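Local coordinates for MMACHC-like protein (Caenorhabditis elegans, PDB 5UJC) that probably reduces cyanocobalamin to cob(II)alamin with FAD or FMN and NADPH, and removes the methyl group of methylcobalamin with glutathione, at residues G24-M29 with S175-Y180; G33-A38 with P130-Q135; C137-V140 with A144-Y147; C150-D155 with T210-V215. All coordinates share one frame; numbering follows the deposited sequence.

Interaction 1 (G24-M29 with S175-Y180); sequences GFESHM and SLHPIY
The backbones at E26 and H177 stay well apart, 11.4 Å between their CA atoms, so the gap from strand 25-31 to the loop behind strand 174-176 is bridged by side chains that come from opposite directions, the carboxylate and imidazole planes turned 49° apart. E26, its chain extended beyond CG, brings its carboxylate to the rim of the H177 ring, where H177 NE2 donates to E26 OE1 over 2.9 Å in an almost straight bond (173° at the hydrogen). The donor lies on the syn side of the oxygen. On the anti side, and from the other face of the carboxylate plane, H28 NE2 donates to the same E26 OE1 over 2.8 Å. Two histidines thus grip one oxygen, which would probably favour an ionised carboxylate. Strand 25-31 is an outermost strand of the four-stranded antiparallel sheet in this MMACHC-family fold, and strand 174-176 borders the cobalamin, which S175 meets through its backbone N. With chi1 at -171° the H177 ring reaches across, held from behind by I179 N, which donates to H177 ND1 over 3.0 Å. The opposite faces of this ring carry P178 CD and Y180 CD2. The second carboxylate oxygen, E26 OE2, sits at the edge of the Y180 ring, 3.5 Å from Y180 CE2, and a water that donates to E26 OE2 is also hydrogen-bonded to Y180 OH.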
loop_
_atom_site.group_PDB
_atom_site.type_symbol
_atom_site.label_atom_id
_atom_site.label_comp_id
_atom_site.label_asym_id
_atom_site.label_seq_id
_atom_site.Cartn_x
_atom_site.Cartn_y
_atom_site.Cartn_z
ATOM N N GLY A 24 4.773 -5.987 9.950
ATOM C CA GLY A 24 4.167 -5.950 8.657
ATOM C C GLY A 24 4.297 -4.686 7.858
ATOM O O GLY A 24 3.480 -4.452 6.984
ATOM N N PHE A 25 5.408 -3.953 8.034
ATOM C CA PHE A 25 5.684 -2.775 7.190
ATOM C C PHE A 25 7.024 -2.871 6.504
ATOM O O PHE A 25 7.971 -3.437 7.062
ATOM C CB PHE A 25 5.662 -1.506 8.053
ATOM C CG PHE A 25 4.329 -1.234 8.696
ATOM C CD1 PHE A 25 3.322 -0.601 7.982
ATOM C CD2 PHE A 25 4.072 -1.626 10.017
ATOM C CE1 PHE A 25 2.088 -0.351 8.573
ATOM C CE2 PHE A 25 2.852 -1.383 10.596
ATOM C CZ PHE A 25 1.857 -0.739 9.882
ATOM N N GLU A 26 7.125 -2.243 5.329
ATOM C CA GLU A 26 8.399 -2.040 4.629
ATOM C C GLU A 26 8.464 -0.592 4.197
ATOM O O GLU A 26 7.436 -0.013 3.857
ATOM C CB GLU A 26 8.442 -2.847 3.317
ATOM C CG GLU A 26 8.521 -4.307 3.417
ATOM C CD GLU A 26 8.772 -4.965 2.032
ATOM O OE1 GLU A 26 8.674 -4.279 0.915
ATOM O OE2 GLU A 26 9.069 -6.146 2.028
ATOM N N SER A 27 9.678 -0.050 4.082
ATOM C CA SER A 27 9.861 1.265 3.485
ATOM C C SER A 27 10.879 1.231 2.378
ATOM O O SER A 27 11.842 0.442 2.410
ATOM C CB SER A 27 10.212 2.332 4.530
ATOM O OG SER A 27 11.532 2.238 4.956
ATOM N N HIS A 28 10.665 2.115 1.388
ATOM C CA HIS A 28 11.509 2.197 0.211
ATOM C C HIS A 28 11.745 3.673 -0.140
ATOM O O HIS A 28 10.795 4.448 -0.266
ATOM C CB HIS A 28 10.822 1.508 -0.974
ATOM C CG HIS A 28 10.505 0.075 -0.722
ATOM N ND1 HIS A 28 11.289 -0.941 -1.180
ATOM C CD2 HIS A 28 9.491 -0.506 -0.043
ATOM C CE1 HIS A 28 10.766 -2.098 -0.809
ATOM N NE2 HIS A 28 9.693 -1.854 -0.088
ATOM N N MET A 29 13.006 4.055 -0.300
ATOM C CA MET A 29 13.370 5.430 -0.565
ATOM C C MET A 29 13.290 5.730 -2.060
ATOM O O MET A 29 13.648 4.883 -2.901
ATOM C CB MET A 29 14.767 5.715 -0.027
ATOM C CG MET A 29 15.118 7.193 0.007
ATOM S SD MET A 29 16.562 7.619 0.953
ATOM C CE MET A 29 17.832 6.949 -0.028
ATOM N N SER A 175 0.296 -3.934 -9.281
ATOM C CA SER A 175 1.701 -4.106 -8.875
ATOM C C SER A 175 1.891 -5.442 -8.205
ATOM O O SER A 175 1.035 -5.892 -7.427
ATOM C CB SER A 175 2.125 -3.006 -7.904
ATOM O OG SER A 175 2.026 -1.744 -8.509
ATOM N N LEU A 176 3.050 -6.065 -8.458
ATOM C CA LEU A 176 3.400 -7.320 -7.816
ATOM C C LEU A 176 4.754 -7.225 -7.147
ATOM O O LEU A 176 5.751 -6.809 -7.747
ATOM C CB LEU A 176 3.369 -8.493 -8.828
ATOM C CG LEU A 176 1.977 -8.838 -9.392
ATOM C CD1 LEU A 176 2.087 -9.809 -10.549
ATOM C CD2 LEU A 176 1.047 -9.385 -8.310
ATOM N N HIS A 177 4.753 -7.595 -5.877
ATOM C CA HIS A 177 5.902 -7.515 -4.998
ATOM C C HIS A 177 6.746 -8.797 -5.131
ATOM O O HIS A 177 6.200 -9.881 -5.296
ATOM C CB HIS A 177 5.363 -7.351 -3.578
ATOM C CG HIS A 177 6.397 -7.037 -2.542
ATOM N ND1 HIS A 177 7.283 -7.968 -2.057
ATOM C CD2 HIS A 177 6.647 -5.893 -1.869
ATOM C CE1 HIS A 177 8.062 -7.400 -1.149
ATOM N NE2 HIS A 177 7.688 -6.141 -1.014
ATOM N N PRO A 178 8.074 -8.672 -5.042
ATOM C CA PRO A 178 8.934 -9.847 -5.266
ATOM C C PRO A 178 8.834 -10.955 -4.199
ATOM O O PRO A 178 9.242 -12.110 -4.450
ATOM C CB PRO A 178 10.343 -9.243 -5.300
ATOM C CG PRO A 178 10.243 -7.965 -4.582
ATOM C CD PRO A 178 8.868 -7.448 -4.861
ATOM N N ILE A 179 8.385 -10.596 -3.001
ATOM C CA ILE A 179 8.148 -11.576 -1.930
ATOM C C ILE A 179 6.661 -11.934 -1.852
ATOM O O ILE A 179 6.306 -13.106 -1.738
ATOM C CB ILE A 179 8.603 -11.045 -0.535
ATOM C CG1 ILE A 179 10.061 -10.582 -0.549
ATOM C CG2 ILE A 179 8.385 -12.106 0.514
ATOM C CD1 ILE A 179 10.541 -10.016 0.780
ATOM N N TYR A 180 5.792 -10.913 -1.904
ATOM C CA TYR A 180 4.397 -11.070 -1.524
ATOM C C TYR A 180 3.409 -11.190 -2.688
ATOM O O TYR A 180 2.243 -11.461 -2.450
ATOM C CB TYR A 180 3.963 -9.929 -0.611
ATOM C CG TYR A 180 4.840 -9.806 0.608
ATOM C CD1 TYR A 180 4.874 -10.794 1.562
ATOM C CD2 TYR A 180 5.689 -8.725 0.766
ATOM C CE1 TYR A 180 5.726 -10.720 2.658
ATOM C CE2 TYR A 180 6.576 -8.656 1.826
ATOM C CZ TYR A 180 6.586 -9.659 2.783
ATOM O OH TYR A 180 7.444 -9.597 3.871
HETATM O O HOH W 1 8.982 -7.517 4.260
#

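Interaction 2 (G33-A38 with P130-Q135); sequences GSYNEA and PKILMQ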
loop_
_atom_site.group_PDB
_atom_site.type_symbol
_atom_site.label_atom_id
_atom_site.label_comp_id
_atom_site.label_asym_id
_atom_site.label_seq_id
_atom_site.Cartn_x
_atom_site.Cartn_y
_atom_site.Cartn_z
ATOM N N GLY A 33 11.735 13.551 -8.053
ATOM C CA GLY A 33 11.947 13.694 -9.500
ATOM C C GLY A 33 11.654 12.411 -10.283
ATOM O O GLY A 33 11.175 12.460 -11.434
ATOM N N SER A 34 11.937 11.264 -9.676
ATOM C CA SER A 34 11.663 9.985 -10.328
ATOM C C SER A 34 10.173 9.773 -10.492
ATOM O O SER A 34 9.716 9.296 -11.524
ATOM C CB SER A 34 12.263 8.846 -9.541
ATOM O OG SER A 34 13.675 8.980 -9.459
ATOM N N TYR A 35 9.411 10.149 -9.480
ATOM C CA TYR A 35 7.966 10.089 -9.567
ATOM C C TYR A 35 7.422 11.063 -10.630
ATOM O O TYR A 35 6.593 10.689 -11.468
ATOM C CB TYR A 35 7.343 10.402 -8.200
ATOM C CG TYR A 35 5.831 10.431 -8.204
ATOM C CD1 TYR A 35 5.089 9.270 -8.016
ATOM C CD2 TYR A 35 5.138 11.630 -8.400
ATOM C CE1 TYR A 35 3.724 9.293 -8.013
ATOM C CE2 TYR A 35 3.766 11.670 -8.367
ATOM C CZ TYR A 35 3.056 10.498 -8.187
ATOM O OH TYR A 35 1.672 10.503 -8.162
ATOM N N ASN A 36 7.886 12.293 -10.589
ATOM C CA ASN A 36 7.398 13.301 -11.526
ATOM C C ASN A 36 7.725 12.953 -12.970
ATOM O O ASN A 36 6.935 13.232 -13.868
ATOM C CB ASN A 36 7.935 14.669 -11.165
ATOM C CG ASN A 36 7.241 15.272 -9.955
ATOM O OD1 ASN A 36 6.168 14.816 -9.546
ATOM N ND2 ASN A 36 7.826 16.332 -9.407
ATOM N N GLU A 37 8.905 12.366 -13.197
ATOM C CA GLU A 37 9.279 11.895 -14.547
ATOM C C GLU A 37 8.293 10.822 -15.041
ATOM O O GLU A 37 7.902 10.817 -16.211
ATOM C CB GLU A 37 10.738 11.359 -14.560
ATOM C CG GLU A 37 11.196 10.743 -15.893
ATOM C CD GLU A 37 12.548 10.024 -15.795
ATOM O OE1 GLU A 37 12.935 9.573 -14.676
ATOM O OE2 GLU A 37 13.218 9.890 -16.843
ATOM N N ALA A 38 7.869 9.936 -14.134
ATOM C CA ALA A 38 7.005 8.847 -14.500
ATOM C C ALA A 38 5.547 9.330 -14.783
ATOM O O ALA A 38 4.947 8.929 -15.785
ATOM C CB ALA A 38 7.004 7.784 -13.428
ATOM N N PRO A 130 -6.652 11.364 -6.530
ATOM C CA PRO A 130 -5.653 10.894 -5.575
ATOM C C PRO A 130 -4.465 11.835 -5.509
ATOM O O PRO A 130 -4.001 12.311 -6.522
ATOM C CB PRO A 130 -5.242 9.530 -6.131
ATOM C CG PRO A 130 -6.404 9.101 -6.945
ATOM C CD PRO A 130 -6.928 10.360 -7.561
ATOM N N LYS A 131 -3.994 12.112 -4.297
ATOM C CA LYS A 131 -2.860 12.999 -4.128
ATOM C C LYS A 131 -1.555 12.410 -4.578
ATOM O O LYS A 131 -0.646 13.164 -4.955
ATOM C CB LYS A 131 -2.753 13.471 -2.685
ATOM C CG LYS A 131 -3.941 14.288 -2.234
ATOM C CD LYS A 131 -3.619 15.195 -1.052
ATOM C CE LYS A 131 -2.988 16.497 -1.516
ATOM N NZ LYS A 131 -3.267 17.628 -0.577
ATOM N N ILE A 132 -1.407 11.086 -4.493
ATOM C CA ILE A 132 -0.196 10.434 -4.964
ATOM C C ILE A 132 -0.522 9.047 -5.472
ATOM O O ILE A 132 -1.403 8.360 -4.919
ATOM C CB ILE A 132 0.902 10.421 -3.886
ATOM C CG1 ILE A 132 2.273 10.106 -4.522
ATOM C CG2 ILE A 132 0.565 9.454 -2.760
ATOM C CD1 ILE A 132 3.426 10.425 -3.617
ATOM N N LEU A 133 0.113 8.666 -6.586
ATOM C CA LEU A 133 -0.197 7.402 -7.254
ATOM C C LEU A 133 0.766 6.337 -6.778
ATOM O O LEU A 133 1.949 6.327 -7.136
ATOM C CB LEU A 133 -0.146 7.580 -8.782
ATOM C CG LEU A 133 -1.225 8.524 -9.323
ATOM C CD1 LEU A 133 -1.080 8.652 -10.804
ATOM C CD2 LEU A 133 -2.631 8.047 -8.947
ATOM N N MET A 134 0.270 5.476 -5.908
ATOM C CA MET A 134 1.128 4.555 -5.165
ATOM C C MET A 134 1.812 3.495 -6.003
ATOM O O MET A 134 2.960 3.124 -5.736
ATOM C CB MET A 134 0.317 3.871 -4.070
ATOM C CG MET A 134 -0.084 4.773 -2.976
ATOM S SD MET A 134 1.332 5.422 -2.097
ATOM C CE MET A 134 0.531 6.279 -0.768
ATOM N N GLN A 135 1.129 3.007 -7.034
ATOM C CA GLN A 135 1.747 1.985 -7.896
ATOM C C GLN A 135 2.908 2.567 -8.682
ATOM O O GLN A 135 3.927 1.907 -8.893
ATOM C CB GLN A 135 0.713 1.344 -8.821
ATOM C CG GLN A 135 -0.374 0.621 -8.037
ATOM C CD GLN A 135 -1.642 0.479 -8.819
ATOM O OE1 GLN A 135 -2.195 1.470 -9.314
ATOM N NE2 GLN A 135 -2.117 -0.758 -8.963
HETATM O O HOH W 2 0.479 12.760 -7.471
#
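The polar part of this buried contact gathers at the Y35 hydroxyl, which meets the backbone of L133. L133 N donates to Y35 OH over 2.9 Å, with 160° at the hydrogen, and the hydroxyl donates a hydrogen bond to a water 2.6 Å from Y35 OH. That water in turn donates to K131 O, so one phenol both accepts from and, through the water, donates toward the chain just ahead of helix 134-140, whose N-cap position is L133. L133 O lies at the ring edge, 3.6 Å from Y35 CE1. A first torsion of 177° swings the Y35 ring from helix 32-39 toward residues 132-133. With a phenylalanine in place of Y35, the L133 amide and the bridging water would probably both be left without their mate.

The apolar part comes from I132 and L133. I132 CG1 approaches the Y35 ring obliquely, 3.8 Å from Y35 CZ, while L133 crosses the tyrosine at about a right angle with L133 CB 4.3 Å from Y35 CE1. L47 packs against both Y35 and I132.

The backbone held in this way lines the cobalamin site: I132 O, M134 N and the Q135 side chain all hydrogen-bond to the bound methylcobalamin. Y35 thus sits in the second shell and probably helps to hold the loop-to-helix turn that presents these atoms to the corrinoid.

Interaction 3 (C137-V140 with A144-Y147); sequences CGHV and AFYY
H139 ND1 accepts the backbone N-H of Y146 over 3.0 Å, in a nearly linear bond (173° at the hydrogen) that arrives close to the imidazole plane. Its use as an acceptor is consistent with a neutral ring carrying its proton on NE2. Next to it the same imidazole meets F145 as a T-shaped (edge-to-face) pair, with ring planes at 76° and centroids 4.7 Å apart. The edge atom is H139 CE1, poised over the centre of the phenyl face, 3.8 Å from F145 CE2. Both side chains have CG anti to the backbone N (chi1 -166° for H139), and they run side by side, pointing the same way. P205 also touches both.

Four residues, ending with A144, connect helix 134-140 to strand 145-147, a short helix-to-strand link next to the cobalamin; the strand then pairs antiparallel with strand 174-176, F145 bonding to L176 through the backbone. Near the link itself A144 N donates to G138 O over 3.2 Å, coming from above the carbonyl plane. H139 CA adds a CH...O contact to A144 O at 3.4 Å. Y146 CB lies 3.7 Å from H139 ND1, while the phenol beyond it leads away from residues 137-140, past Q135 and T136 at the start of the helix, to the bound methylcobalamin, to which Y146 OH is hydrogen-bonded.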
loop_
_atom_site.group_PDB
_atom_site.type_symbol
_atom_site.label_atom_id
_atom_site.label_comp_id
_atom_site.label_asym_id
_atom_site.label_seq_id
_atom_site.Cartn_x
_atom_site.Cartn_y
_atom_site.Cartn_z
ATOM N N CYS A 137 4.773 5.122 -7.490
ATOM C CA CYS A 137 5.824 5.199 -6.475
ATOM C C CYS A 137 6.520 3.846 -6.303
ATOM O O CYS A 137 7.722 3.775 -6.197
ATOM C CB CYS A 137 5.278 5.641 -5.106
ATOM S SG CYS A 137 4.655 7.312 -5.052
ATOM N N GLY A 138 5.734 2.783 -6.217
ATOM C CA GLY A 138 6.296 1.464 -5.998
ATOM C C GLY A 138 7.232 1.030 -7.093
ATOM O O GLY A 138 8.265 0.356 -6.837
ATOM N N HIS A 139 6.896 1.399 -8.320
ATOM C CA HIS A 139 7.728 1.021 -9.459
ATOM C C HIS A 139 9.042 1.839 -9.480
ATOM O O HIS A 139 10.144 1.272 -9.580
ATOM C CB HIS A 139 6.943 1.220 -10.749
ATOM C CG HIS A 139 7.565 0.572 -11.948
ATOM N ND1 HIS A 139 7.238 -0.698 -12.352
ATOM C CD2 HIS A 139 8.499 1.017 -12.816
ATOM C CE1 HIS A 139 7.930 -1.006 -13.433
ATOM N NE2 HIS A 139 8.706 0.020 -13.733
ATOM N N VAL A 140 8.935 3.165 -9.328
ATOM C CA VAL A 140 10.118 3.978 -9.386
ATOM C C VAL A 140 11.035 3.764 -8.180
ATOM O O VAL A 140 12.257 3.942 -8.286
ATOM C CB VAL A 140 9.826 5.477 -9.604
ATOM C CG1 VAL A 140 8.985 5.691 -10.873
ATOM C CG2 VAL A 140 9.199 6.130 -8.390
ATOM N N ALA A 144 7.950 -2.772 -6.204
ATOM C CA ALA A 144 7.020 -3.691 -6.849
ATOM C C ALA A 144 6.878 -3.259 -8.283
ATOM O O ALA A 144 6.792 -2.074 -8.563
ATOM C CB ALA A 144 5.675 -3.658 -6.135
ATOM N N PHE A 145 6.840 -4.235 -9.193
ATOM C CA PHE A 145 6.714 -3.966 -10.628
ATOM C C PHE A 145 5.248 -3.665 -10.935
ATOM O O PHE A 145 4.346 -4.425 -10.567
ATOM C CB PHE A 145 7.191 -5.160 -11.421
ATOM C CG PHE A 145 7.497 -4.843 -12.852
ATOM C CD1 PHE A 145 6.476 -4.639 -13.771
ATOM C CD2 PHE A 145 8.797 -4.739 -13.280
ATOM C CE1 PHE A 145 6.768 -4.326 -15.084
ATOM C CE2 PHE A 145 9.096 -4.408 -14.583
ATOM C CZ PHE A 145 8.071 -4.208 -15.490
ATOM N N TYR A 146 5.018 -2.541 -11.580
ATOM C CA TYR A 146 3.679 -2.079 -11.891
ATOM C C TYR A 146 3.310 -2.495 -13.332
ATOM O O TYR A 146 3.876 -1.962 -14.309
ATOM C CB TYR A 146 3.611 -0.550 -11.728
ATOM C CG TYR A 146 2.270 0.104 -12.013
ATOM C CD1 TYR A 146 1.059 -0.580 -11.828
ATOM C CD2 TYR A 146 2.215 1.439 -12.364
ATOM C CE1 TYR A 146 -0.156 0.053 -12.025
ATOM C CE2 TYR A 146 1.004 2.077 -12.587
ATOM C CZ TYR A 146 -0.187 1.372 -12.420
ATOM O OH TYR A 146 -1.423 1.988 -12.619
ATOM N N TYR A 147 2.330 -3.394 -13.437
ATOM C CA TYR A 147 1.836 -3.891 -14.704
ATOM C C TYR A 147 0.649 -3.045 -15.153
ATOM O O TYR A 147 -0.447 -3.092 -14.540
ATOM C CB TYR A 147 1.459 -5.379 -14.581
ATOM C CG TYR A 147 2.655 -6.228 -14.356
ATOM C CD1 TYR A 147 3.466 -6.603 -15.404
ATOM C CD2 TYR A 147 3.026 -6.619 -13.076
ATOM C CE1 TYR A 147 4.635 -7.277 -15.191
ATOM C CE2 TYR A 147 4.195 -7.334 -12.850
ATOM C CZ TYR A 147 5.014 -7.628 -13.906
ATOM O OH TYR A 147 6.201 -8.304 -13.699
#

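Interaction 4 (C150-D155 with T210-V215); sequences CHFQED and TASEDV
One face of the F152 ring carries V215 CG1, set over its centre in a CH-pi contact 3.5 Å from the ring centroid and only 6° off the ring normal. The edge of the same ring meets S212, whose CB lies in the ring plane, 3.8 Å from F152 CD1. S212 OG also comes near that edge in the conformer given, but a second was deposited, so its exact place is uncertain. V215 applies both its methyls, CG2 resting 3.8 Å from F152 CE1. The valine turns CG1 onto the ring with chi1 at 175° and meets the phenyl side chain at about a right angle.

This joins the long loop after strand 145-147 to the first turn of helix 212-225, which A211 begins from the N-cap position; V215 N bonds back to A211 O over 3.2 Å. Y147, which probably binds substrate, as in relatives, packs against both F152 and V215, and W159 also touches F152. Losing this ring to an alanine would remove the surface under V215 CG1, and a gap between the loop and helix 212-225 would probably open beside Y147. No hydrogen bond crosses between the two segments; the polar tie lies just beyond, where R216 donates to F152 O and forms a salt bridge with E213, next to S212 on the helix.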
loop_
_atom_site.group_PDB
_atom_site.type_symbol
_atom_site.label_atom_id
_atom_site.label_comp_id
_atom_site.label_asym_id
_atom_site.label_seq_id
_atom_site.Cartn_x
_atom_site.Cartn_y
_atom_site.Cartn_z
ATOM N N CYS A 150 -1.936 -0.257 -20.455
ATOM C CA CYS A 150 -1.439 0.471 -21.656
ATOM C C CYS A 150 -0.102 -0.073 -22.171
ATOM O O CYS A 150 0.286 0.224 -23.304
ATOM C CB CYS A 150 -1.294 1.990 -21.362
ATOM S SG CYS A 150 -0.059 2.434 -20.076
ATOM N N HIS A 151 0.627 -0.831 -21.322
ATOM C CA HIS A 151 1.897 -1.460 -21.740
ATOM C C HIS A 151 1.739 -2.871 -22.344
ATOM O O HIS A 151 2.735 -3.500 -22.714
ATOM C CB HIS A 151 2.877 -1.519 -20.557
ATOM C CG HIS A 151 3.363 -0.179 -20.102
ATOM N ND1 HIS A 151 3.865 0.034 -18.836
ATOM C CD2 HIS A 151 3.425 1.016 -20.739
ATOM C CE1 HIS A 151 4.222 1.300 -18.714
ATOM N NE2 HIS A 151 3.965 1.917 -19.852
ATOM N N PHE A 152 0.495 -3.358 -22.426
ATOM C CA PHE A 152 0.215 -4.713 -22.901
ATOM C C PHE A 152 -0.846 -4.722 -24.024
ATOM O O PHE A 152 -1.584 -5.680 -24.209
ATOM C CB PHE A 152 -0.136 -5.610 -21.704
ATOM C CG PHE A 152 1.033 -5.828 -20.782
ATOM C CD1 PHE A 152 1.976 -6.821 -21.069
ATOM C CD2 PHE A 152 1.320 -4.918 -19.761
ATOM C CE1 PHE A 152 3.126 -6.953 -20.303
ATOM C CE2 PHE A 152 2.477 -5.045 -18.996
ATOM C CZ PHE A 152 3.385 -6.057 -19.284
ATOM N N GLN A 153 -0.794 -3.680 -24.841
ATOM C CA GLN A 153 -1.596 -3.585 -26.061
ATOM C C GLN A 153 -0.949 -4.334 -27.213
ATOM O O GLN A 153 0.281 -4.395 -27.317
ATOM C CB GLN A 153 -1.748 -2.122 -26.467
ATOM C CG GLN A 153 -2.440 -1.277 -25.440
ATOM C CD GLN A 153 -3.847 -1.731 -25.217
ATOM O OE1 GLN A 153 -4.661 -1.703 -26.125
ATOM N NE2 GLN A 153 -4.124 -2.225 -24.040
ATOM N N GLU A 154 -1.791 -4.888 -28.084
ATOM C CA GLU A 154 -1.332 -5.510 -29.324
ATOM C C GLU A 154 -2.044 -4.870 -30.504
ATOM O O GLU A 154 -3.207 -4.472 -30.396
ATOM C CB GLU A 154 -1.603 -7.014 -29.297
ATOM C CG GLU A 154 -0.673 -7.787 -28.377
ATOM C CD GLU A 154 0.778 -7.682 -28.799
ATOM O OE1 GLU A 154 1.033 -7.473 -30.004
ATOM O OE2 GLU A 154 1.665 -7.810 -27.929
ATOM N N ASP A 155 -1.334 -4.752 -31.628
ATOM C CA ASP A 155 -1.894 -4.116 -32.835
ATOM C C ASP A 155 -3.093 -4.904 -33.347
ATOM O O ASP A 155 -2.997 -6.109 -33.578
ATOM C CB ASP A 155 -0.827 -4.006 -33.940
ATOM C CG ASP A 155 0.229 -2.941 -33.641
ATOM O OD1 ASP A 155 -0.127 -1.875 -33.085
ATOM O OD2 ASP A 155 1.412 -3.164 -33.979
ATOM N N THR A 210 6.896 -12.502 -16.697
ATOM C CA THR A 210 7.720 -12.262 -17.863
ATOM C C THR A 210 6.974 -12.532 -19.175
ATOM O O THR A 210 7.437 -12.103 -20.252
ATOM C CB THR A 210 8.979 -13.114 -17.804
ATOM O OG1 THR A 210 8.617 -14.470 -17.587
ATOM C CG2 THR A 210 9.896 -12.623 -16.676
ATOM N N ALA A 211 5.836 -13.228 -19.104
ATOM C CA ALA A 211 5.032 -13.520 -20.313
ATOM C C ALA A 211 3.801 -12.620 -20.338
ATOM O O ALA A 211 3.012 -12.582 -19.343
ATOM C CB ALA A 211 4.623 -14.982 -20.335
ATOM N N SER A 212 3.603 -11.910 -21.454
ATOM C CA SER A 212 2.522 -10.930 -21.540
ATOM C C SER A 212 1.142 -11.535 -21.338
ATOM O O SER A 212 0.251 -10.877 -20.796
ATOM C CB SER A 212 2.578 -10.169 -22.860
ATOM O OG SER A 212 3.740 -9.366 -22.914
ATOM N N GLU A 213 0.942 -12.783 -21.780
ATOM C CA GLU A 213 -0.373 -13.413 -21.582
ATOM C C GLU A 213 -0.668 -13.661 -20.093
ATOM O O GLU A 213 -1.791 -13.609 -19.695
ATOM C CB GLU A 213 -0.525 -14.696 -22.409
ATOM C CG GLU A 213 -0.562 -14.479 -23.917
ATOM C CD GLU A 213 -1.789 -13.692 -24.442
ATOM O OE1 GLU A 213 -2.844 -13.632 -23.784
ATOM O OE2 GLU A 213 -1.679 -13.132 -25.547
ATOM N N ASP A 214 0.365 -13.953 -19.293
ATOM C CA ASP A 214 0.187 -14.042 -17.816
ATOM C C ASP A 214 -0.179 -12.702 -17.226
ATOM O O ASP A 214 -1.062 -12.618 -16.357
ATOM C CB ASP A 214 1.452 -14.566 -17.114
ATOM C CG ASP A 214 1.727 -16.022 -17.404
ATOM O OD1 ASP A 214 0.760 -16.792 -17.656
ATOM O OD2 ASP A 214 2.901 -16.405 -17.358
ATOM N N VAL A 215 0.432 -11.633 -17.748
ATOM C CA VAL A 215 0.114 -10.280 -17.275
ATOM C C VAL A 215 -1.332 -9.955 -17.568
ATOM O O VAL A 215 -2.066 -9.470 -16.692
ATOM C CB VAL A 215 1.042 -9.212 -17.914
ATOM C CG1 VAL A 215 0.614 -7.806 -17.502
ATOM C CG2 VAL A 215 2.492 -9.463 -17.542
#

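From the N terminus, strand 25-31 opens interaction 1, whose long loop closes only at residues 175-180. Helix 32-39, the next element, opens interaction 2, which closes at 130-135 within that loop. Helix 134-140 belongs to interactions 2 and 3, which follow in series; C137 touches both Y35 and I132. Interaction 3 is a short closure to strand 145-147, also within the span of interaction 1, and its strand pairs with strand 174-176. Interaction 4 starts in the loop beyond, at 150-155, and ends on helix 212-225, so its segments alternate with those of interaction 1; interactions 3 and 4 touch through Y147, the last residue of strand 145-147. Together they tie the main sheet to the cobalamin pocket and its outer loop.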